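Local structure of uncharacterized protein (Eubacterium rectale, 5COZ) at residues L79-L89 against D116-A127; D210-P218 against N242-E250. The protein is of unknown function but is probably an exported lipoprotein with a domain resembling the regulatory protein YycH. All coordinates share one frame; numbering follows the deposited sequence.

Both contacts reach the same antiparallel sheet, with centres about 14 Å apart and nearest atoms about 7 Å apart, so they do not touch directly. Both segments of contact 1 precede those of contact 2 in the chain. In contact 1 helix 73-87 packs on the hairpin of strands 116-120 and 125-128; in contact 2 strand 211-220 pairs edge to edge with strand 244-249. Strand 252-258 joins them, being hydrogen-bonded to 125-128 along one edge and to 244-249 along the other. Two chain regions far apart in sequence are thereby built into one continuous sheet, separate from the mixed sheet that includes strands 43-50 and 314-330.

Contact 1. Residues L79-L89 against D116-A127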
# COMPACT_ATOMS: atom_id res chain seq x y z
N LEU A 79 10.52 -9.84 -17.15
CA LEU A 79 10.05 -8.73 -16.33
C LEU A 79 10.86 -7.45 -16.67
O LEU A 79 10.29 -6.36 -16.82
CB LEU A 79 10.17 -9.11 -14.86
CG LEU A 79 9.77 -7.99 -13.87
CD1 LEU A 79 8.34 -7.48 -14.13
CD2 LEU A 79 9.95 -8.49 -12.42
N MSE A 80 12.19 -7.59 -16.83
CA MSE A 80 13.04 -6.49 -17.20
C MSE A 80 12.51 -5.81 -18.49
O MSE A 80 12.48 -4.59 -18.55
CB MSE A 80 14.52 -6.95 -17.37
CG MSE A 80 15.44 -5.82 -17.88
SE MSE A 80 15.47 -5.66 -19.84
CE MSE A 80 16.28 -7.43 -20.24
N GLU A 81 12.13 -6.59 -19.52
CA GLU A 81 11.70 -5.95 -20.76
C GLU A 81 10.40 -5.19 -20.57
O GLU A 81 10.27 -4.12 -21.15
CB GLU A 81 11.54 -6.98 -21.89
CG GLU A 81 12.86 -7.61 -22.30
CD GLU A 81 12.76 -8.20 -23.69
OE1 GLU A 81 12.50 -7.43 -24.65
OE2 GLU A 81 12.92 -9.44 -23.81
N LYS A 82 9.48 -5.72 -19.74
CA LYS A 82 8.22 -5.01 -19.48
C LYS A 82 8.52 -3.71 -18.73
O LYS A 82 7.96 -2.67 -19.09
CB LYS A 82 7.26 -5.88 -18.70
CG LYS A 82 6.78 -7.09 -19.49
CD LYS A 82 5.96 -7.98 -18.57
CE LYS A 82 5.37 -9.17 -19.28
NZ LYS A 82 6.38 -10.23 -19.53
N LEU A 83 9.44 -3.75 -17.75
CA LEU A 83 9.81 -2.53 -17.02
C LEU A 83 10.53 -1.54 -17.92
O LEU A 83 10.30 -0.33 -17.79
CB LEU A 83 10.68 -2.86 -15.82
CG LEU A 83 9.99 -3.68 -14.73
CD1 LEU A 83 11.00 -4.16 -13.72
CD2 LEU A 83 8.88 -2.87 -14.04
N ALA A 84 11.41 -2.02 -18.83
CA ALA A 84 12.12 -1.16 -19.77
C ALA A 84 11.14 -0.47 -20.73
O ALA A 84 11.34 0.70 -21.03
CB ALA A 84 13.16 -1.98 -20.56
N LYS A 85 10.07 -1.18 -21.16
CA LYS A 85 9.04 -0.58 -22.03
C LYS A 85 8.35 0.58 -21.28
O LYS A 85 8.21 1.69 -21.80
CB LYS A 85 8.01 -1.64 -22.47
CG LYS A 85 6.96 -1.10 -23.45
CD LYS A 85 5.73 -2.00 -23.49
CE LYS A 85 4.60 -1.45 -24.34
NZ LYS A 85 3.90 -0.31 -23.68
N ALA A 86 7.98 0.32 -20.01
CA ALA A 86 7.29 1.31 -19.18
C ALA A 86 8.08 2.62 -19.03
O ALA A 86 7.50 3.69 -19.21
CB ALA A 86 7.01 0.71 -17.82
N ILE A 87 9.39 2.57 -18.70
CA ILE A 87 10.17 3.79 -18.47
C ILE A 87 10.90 4.27 -19.74
O ILE A 87 11.68 5.22 -19.65
CB ILE A 87 11.16 3.66 -17.27
CG1 ILE A 87 12.26 2.58 -17.53
CG2 ILE A 87 10.40 3.41 -15.96
CD1 ILE A 87 13.50 2.73 -16.65
N ASN A 88 10.68 3.60 -20.88
CA ASN A 88 11.30 3.92 -22.19
C ASN A 88 12.83 3.85 -22.08
O ASN A 88 13.55 4.74 -22.56
CB ASN A 88 10.82 5.30 -22.72
CG ASN A 88 11.00 5.44 -24.21
OD1 ASN A 88 10.79 4.50 -24.99
ND2 ASN A 88 11.40 6.62 -24.64
N LEU A 89 13.33 2.79 -21.41
CA LEU A 89 14.77 2.62 -21.24
C LEU A 89 15.43 2.28 -22.58
O LEU A 89 14.88 1.49 -23.34
CB LEU A 89 15.02 1.49 -20.22
CG LEU A 89 16.47 1.17 -19.89
CD1 LEU A 89 16.96 2.04 -18.75
CD2 LEU A 89 16.62 -0.29 -19.47
N ASP A 116 18.90 6.31 -15.94
CA ASP A 116 17.74 5.41 -15.83
C ASP A 116 18.22 4.07 -15.30
O ASP A 116 19.35 3.66 -15.59
CB ASP A 116 17.06 5.20 -17.19
CG ASP A 116 16.53 6.44 -17.88
OD1 ASP A 116 15.98 7.30 -17.20
OD2 ASP A 116 16.64 6.52 -19.12
N SER A 117 17.38 3.36 -14.54
CA SER A 117 17.82 2.07 -14.04
C SER A 117 16.67 1.12 -13.80
O SER A 117 15.53 1.54 -13.58
CB SER A 117 18.62 2.21 -12.75
OG SER A 117 17.79 2.58 -11.66
N ILE A 118 17.00 -0.18 -13.87
CA ILE A 118 16.11 -1.27 -13.51
C ILE A 118 16.86 -2.15 -12.52
O ILE A 118 18.03 -2.46 -12.76
CB ILE A 118 15.60 -2.06 -14.72
CG1 ILE A 118 14.80 -1.16 -15.69
CG2 ILE A 118 14.78 -3.32 -14.28
CD1 ILE A 118 14.48 -1.86 -17.00
N ALA A 119 16.22 -2.56 -11.41
CA ALA A 119 16.84 -3.46 -10.47
C ALA A 119 15.83 -4.50 -10.11
O ALA A 119 14.72 -4.16 -9.70
CB ALA A 119 17.27 -2.70 -9.21
N ILE A 120 16.20 -5.79 -10.24
CA ILE A 120 15.28 -6.86 -9.91
C ILE A 120 15.95 -7.79 -8.90
O ILE A 120 17.06 -8.26 -9.16
CB ILE A 120 14.77 -7.63 -11.16
CG1 ILE A 120 14.12 -6.66 -12.15
CG2 ILE A 120 13.81 -8.76 -10.74
CD1 ILE A 120 13.81 -7.32 -13.52
N ARG A 121 15.28 -8.04 -7.77
CA ARG A 121 15.74 -8.94 -6.71
C ARG A 121 14.72 -10.07 -6.56
O ARG A 121 13.73 -10.12 -7.32
CB ARG A 121 15.85 -8.15 -5.37
CG ARG A 121 17.01 -7.17 -5.25
CD ARG A 121 16.98 -6.45 -3.91
NE ARG A 121 17.43 -7.31 -2.80
CZ ARG A 121 16.61 -7.91 -1.94
NH1 ARG A 121 15.29 -7.76 -2.05
NH2 ARG A 121 17.11 -8.67 -0.98
N ASN A 122 14.85 -10.93 -5.55
CA ASN A 122 13.88 -12.02 -5.39
C ASN A 122 12.46 -11.52 -5.09
O ASN A 122 11.50 -12.11 -5.60
CB ASN A 122 14.34 -13.00 -4.29
CG ASN A 122 14.63 -12.34 -2.96
OD1 ASN A 122 15.43 -11.42 -2.86
ND2 ASN A 122 13.97 -12.80 -1.90
N ASP A 123 12.30 -10.44 -4.29
CA ASP A 123 10.98 -10.02 -3.86
C ASP A 123 10.70 -8.55 -4.12
O ASP A 123 9.83 -7.96 -3.46
CB ASP A 123 10.80 -10.31 -2.36
CG ASP A 123 11.75 -9.52 -1.47
OD1 ASP A 123 12.74 -8.95 -2.00
OD2 ASP A 123 11.54 -9.50 -0.24
N SER A 124 11.43 -7.95 -5.08
CA SER A 124 11.19 -6.56 -5.42
C SER A 124 11.75 -6.26 -6.79
O SER A 124 12.69 -6.92 -7.22
CB SER A 124 11.80 -5.62 -4.38
OG SER A 124 13.22 -5.70 -4.35
N ALA A 125 11.15 -5.29 -7.46
CA ALA A 125 11.63 -4.85 -8.75
C ALA A 125 11.39 -3.36 -8.80
O ALA A 125 10.33 -2.88 -8.37
CB ALA A 125 10.95 -5.57 -9.91
N LEU A 126 12.39 -2.62 -9.27
CA LEU A 126 12.26 -1.17 -9.35
C LEU A 126 12.79 -0.66 -10.67
O LEU A 126 13.96 -0.90 -10.98
CB LEU A 126 13.02 -0.50 -8.19
CG LEU A 126 13.07 1.06 -8.18
CD1 LEU A 126 11.67 1.64 -7.97
CD2 LEU A 126 14.01 1.58 -7.10
N ALA A 127 11.97 0.06 -11.43
CA ALA A 127 12.40 0.75 -12.64
C ALA A 127 12.22 2.26 -12.40
O ALA A 127 11.18 2.67 -11.89
CB ALA A 127 11.61 0.30 -13.86
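Leu83 lies over the paired strands 116-120 and 125-127, its CB 3.8 Å from Ala127 CB and its CD1 3.9 Å from Ile118 CG2. This is a helix packed on an antiparallel sheet, at a beta hairpin: the axes of helix 79-87 and strand 116-120 come within 9.4 Å at an angle of 153°, and the helix runs roughly with strand 125-127 at 29°. No hydrogen bond crosses the interface, which buries 541 Å², and its side chains meet through carbon atoms. Ile118 carries much of it. With CG1 turned anti to the carbonyl carbon (chi1 -61°), its CD1 reaches the helix backbone and the methyl of Ala84, while CG2 is left for Leu83. Farther along, Ile120 CD1 lies against Met80 CB and the fork of Leu79, whose CD2 also meets Ala125 CB. The small side chains of Ala125 and Ala127 probably allow the close approach to the second strand, where Leu83 CA and Ala127 CA are 6.1 Å apart. Near the helix end, Ile87 spans both strands: CG2 rests 3.9 Å from Ala127 CB, and CD1 extends to Ser117 O and Ile118 CG1. A serine at Ile87 would probably leave a gap between Ala127 and Ile118 and remove the apolar cover from this end of the hairpin. The Schellman motif at Asn88 then turns the chain so that Leu89 also faces the strands. Leu89 divides its branches between two residues, CD2 standing 3.6 Å from Ile118 CD1 and CD1 3.5 Å from Asp116 CB.

Contact 2. Residues D210-P218 against N242-E250; sequences DTYVFFMFP and NHLVIAMDE. With NA (sodium ion), chain B.
Six backbone hydrogen bonds join Tyr212, Phe214 and Met216 to Met248, Ile246 and Leu244, two per pair, defining an antiparallel register; the bond from Met216 N to Leu244 O is nearly straight at 177°. Beyond them Asn242 ND2 donates to a lone pair of Pro218 O at 2.9 Å and also to Tyr225 O, while Asn242 OD1 touches Pro218 CD, at 3.3 Å, and CG. At the other end one water bridges Asp210 O and Glu250 N, and another donates to both Thr211 OG1 and Asp249 OD2; Thr211 OG1 also bonds to Asn209 O, and Asp249 OD1 to Lys251 N. Asp210 OD1 binds the sodium ion at 2.5 Å, with Gln208 and two waters as further ligands.

On one face, Val213 CG1 meets Val245 CG1 at 3.6 Å and CG2 meets the Ala247 methyl. The His243 chi1 of 43° brings its imidazole over one face of the Phe215 ring, offset toward the rim, in an oblique pair with centroids 4.3 Å apart and planes at 37°. On the other face, Phe214 presents its ring edge to Ile246 O.

Helix 165-178 covers the face of Tyr212, Phe214 and Met248, with Ala168 touching all three. Strand 188-192 pairs with the outer edge of 211-216, and strand 252-258 flanks 244-249, leaving the two strands inside the sheet.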
# COMPACT_ATOMS: atom_id res chain seq x y z
N ASP A 210 6.41 17.95 -11.91
CA ASP A 210 5.04 17.51 -11.63
C ASP A 210 4.87 16.03 -11.98
O ASP A 210 5.13 15.62 -13.11
CB ASP A 210 4.02 18.38 -12.36
CG ASP A 210 3.90 19.79 -11.83
OD1 ASP A 210 4.60 20.12 -10.84
OD2 ASP A 210 3.09 20.56 -12.38
N THR A 211 4.45 15.25 -10.99
CA THR A 211 4.35 13.80 -11.13
C THR A 211 3.09 13.28 -10.48
O THR A 211 2.73 13.72 -9.38
CB THR A 211 5.60 13.18 -10.44
OG1 THR A 211 6.79 13.67 -11.07
CG2 THR A 211 5.62 11.65 -10.47
N TYR A 212 2.39 12.36 -11.15
CA TYR A 212 1.31 11.61 -10.52
C TYR A 212 1.89 10.34 -9.94
O TYR A 212 2.70 9.70 -10.62
CB TYR A 212 0.26 11.18 -11.54
CG TYR A 212 -0.65 12.24 -12.09
CD1 TYR A 212 -1.54 12.93 -11.26
CD2 TYR A 212 -0.70 12.50 -13.45
CE1 TYR A 212 -2.44 13.85 -11.77
CE2 TYR A 212 -1.62 13.40 -13.98
CZ TYR A 212 -2.49 14.07 -13.14
OH TYR A 212 -3.38 14.98 -13.67
N VAL A 213 1.47 9.92 -8.75
CA VAL A 213 1.89 8.63 -8.19
C VAL A 213 0.65 7.82 -7.88
O VAL A 213 -0.16 8.24 -7.04
CB VAL A 213 2.77 8.78 -6.93
CG1 VAL A 213 3.06 7.41 -6.29
CG2 VAL A 213 4.07 9.50 -7.25
N PHE A 214 0.50 6.67 -8.53
CA PHE A 214 -0.57 5.76 -8.18
C PHE A 214 -0.08 4.67 -7.28
O PHE A 214 1.01 4.14 -7.50
CB PHE A 214 -1.15 5.07 -9.43
CG PHE A 214 -1.96 6.03 -10.25
CD1 PHE A 214 -1.36 6.81 -11.24
CD2 PHE A 214 -3.33 6.11 -10.08
CE1 PHE A 214 -2.13 7.70 -12.01
CE2 PHE A 214 -4.10 7.01 -10.83
CZ PHE A 214 -3.49 7.79 -11.79
N PHE A 215 -0.91 4.32 -6.30
CA PHE A 215 -0.75 3.10 -5.53
C PHE A 215 -1.81 2.16 -5.99
O PHE A 215 -2.99 2.46 -5.87
CB PHE A 215 -0.88 3.28 -4.00
CG PHE A 215 0.27 3.87 -3.23
CD1 PHE A 215 1.32 4.52 -3.89
CD2 PHE A 215 0.31 3.78 -1.85
CE1 PHE A 215 2.36 5.12 -3.15
CE2 PHE A 215 1.37 4.34 -1.12
CZ PHE A 215 2.38 5.00 -1.77
N MSE A 216 -1.39 1.02 -6.54
CA MSE A 216 -2.31 -0.06 -6.90
C MSE A 216 -2.05 -1.20 -5.96
O MSE A 216 -0.98 -1.29 -5.36
CB MSE A 216 -2.16 -0.47 -8.34
CG MSE A 216 -2.10 0.75 -9.22
SE MSE A 216 -1.81 0.30 -11.03
CE MSE A 216 -3.42 0.22 -11.43
N PHE A 217 -3.07 -2.04 -5.75
CA PHE A 217 -2.97 -3.05 -4.73
C PHE A 217 -3.12 -4.47 -5.26
O PHE A 217 -4.23 -4.92 -5.52
CB PHE A 217 -4.03 -2.75 -3.64
CG PHE A 217 -3.92 -1.34 -3.12
CD1 PHE A 217 -2.84 -0.95 -2.34
CD2 PHE A 217 -4.82 -0.36 -3.53
CE1 PHE A 217 -2.69 0.38 -1.93
CE2 PHE A 217 -4.69 0.97 -3.11
CZ PHE A 217 -3.63 1.33 -2.29
N PRO A 218 -1.99 -5.18 -5.43
CA PRO A 218 -2.04 -6.59 -5.87
C PRO A 218 -3.01 -7.38 -5.00
O PRO A 218 -3.01 -7.25 -3.77
CB PRO A 218 -0.60 -7.06 -5.68
CG PRO A 218 0.20 -5.79 -5.97
CD PRO A 218 -0.60 -4.72 -5.25
N ASN A 242 1.75 -3.70 0.90
CA ASN A 242 1.44 -4.15 -0.44
C ASN A 242 0.95 -3.00 -1.32
O ASN A 242 -0.26 -2.75 -1.38
CB ASN A 242 0.37 -5.24 -0.39
CG ASN A 242 -0.06 -5.69 -1.73
OD1 ASN A 242 0.76 -6.01 -2.59
ND2 ASN A 242 -1.37 -5.74 -1.94
N HIS A 243 1.86 -2.33 -2.01
CA HIS A 243 1.46 -1.34 -2.99
C HIS A 243 2.41 -1.43 -4.17
O HIS A 243 3.63 -1.47 -4.02
CB HIS A 243 1.35 0.13 -2.46
CG HIS A 243 2.45 0.58 -1.55
ND1 HIS A 243 2.17 1.10 -0.29
CD2 HIS A 243 3.79 0.62 -1.74
CE1 HIS A 243 3.34 1.44 0.23
NE2 HIS A 243 4.34 1.19 -0.60
N LEU A 244 1.79 -1.48 -5.34
CA LEU A 244 2.48 -1.38 -6.64
C LEU A 244 2.48 0.13 -6.94
O LEU A 244 1.39 0.75 -7.06
CB LEU A 244 1.70 -2.20 -7.70
CG LEU A 244 2.11 -1.97 -9.17
CD1 LEU A 244 3.53 -2.42 -9.45
CD2 LEU A 244 1.11 -2.71 -10.15
N VAL A 245 3.69 0.76 -6.96
CA VAL A 245 3.80 2.20 -7.12
C VAL A 245 4.11 2.52 -8.58
O VAL A 245 5.09 2.01 -9.11
CB VAL A 245 4.86 2.78 -6.17
CG1 VAL A 245 4.87 4.32 -6.28
CG2 VAL A 245 4.59 2.37 -4.72
N ILE A 246 3.24 3.30 -9.23
CA ILE A 246 3.46 3.69 -10.63
C ILE A 246 3.37 5.19 -10.69
O ILE A 246 2.31 5.76 -10.42
CB ILE A 246 2.44 3.03 -11.57
CG1 ILE A 246 2.31 1.49 -11.29
CG2 ILE A 246 2.82 3.34 -13.04
CD1 ILE A 246 1.39 0.69 -12.34
N ALA A 247 4.49 5.83 -11.03
CA ALA A 247 4.49 7.29 -11.14
C ALA A 247 4.70 7.71 -12.57
O ALA A 247 5.36 6.98 -13.33
CB ALA A 247 5.58 7.89 -10.28
N MSE A 248 4.17 8.89 -12.93
CA MSE A 248 4.38 9.40 -14.28
C MSE A 248 4.46 10.91 -14.30
O MSE A 248 3.82 11.58 -13.49
CB MSE A 248 3.28 8.92 -15.23
CG MSE A 248 1.90 9.32 -14.77
SE MSE A 248 0.52 8.29 -15.63
CE MSE A 248 0.76 6.60 -14.86
N ASP A 249 5.28 11.43 -15.19
CA ASP A 249 5.47 12.85 -15.37
C ASP A 249 5.18 13.13 -16.85
O ASP A 249 4.67 12.25 -17.55
CB ASP A 249 6.87 13.29 -14.91
CG ASP A 249 8.03 12.54 -15.55
OD1 ASP A 249 7.87 12.07 -16.72
OD2 ASP A 249 9.11 12.48 -14.93
N GLU A 250 5.50 14.34 -17.34
CA GLU A 250 5.21 14.70 -18.74
C GLU A 250 5.95 13.81 -19.76
O GLU A 250 5.56 13.79 -20.94
CB GLU A 250 5.53 16.18 -18.96
CG GLU A 250 7.01 16.52 -18.85
CD GLU A 250 7.39 17.95 -19.18
OE1 GLU A 250 6.50 18.83 -19.20
OE2 GLU A 250 8.60 18.20 -19.36
NA NA B . 5.58 22.37 -10.39
O HOH W 1 6.14 16.61 -15.46
O HOH W 2 4.08 23.05 -12.29
O HOH W 3 8.69 11.79 -12.17
O HOH W 4 7.35 22.07 -11.82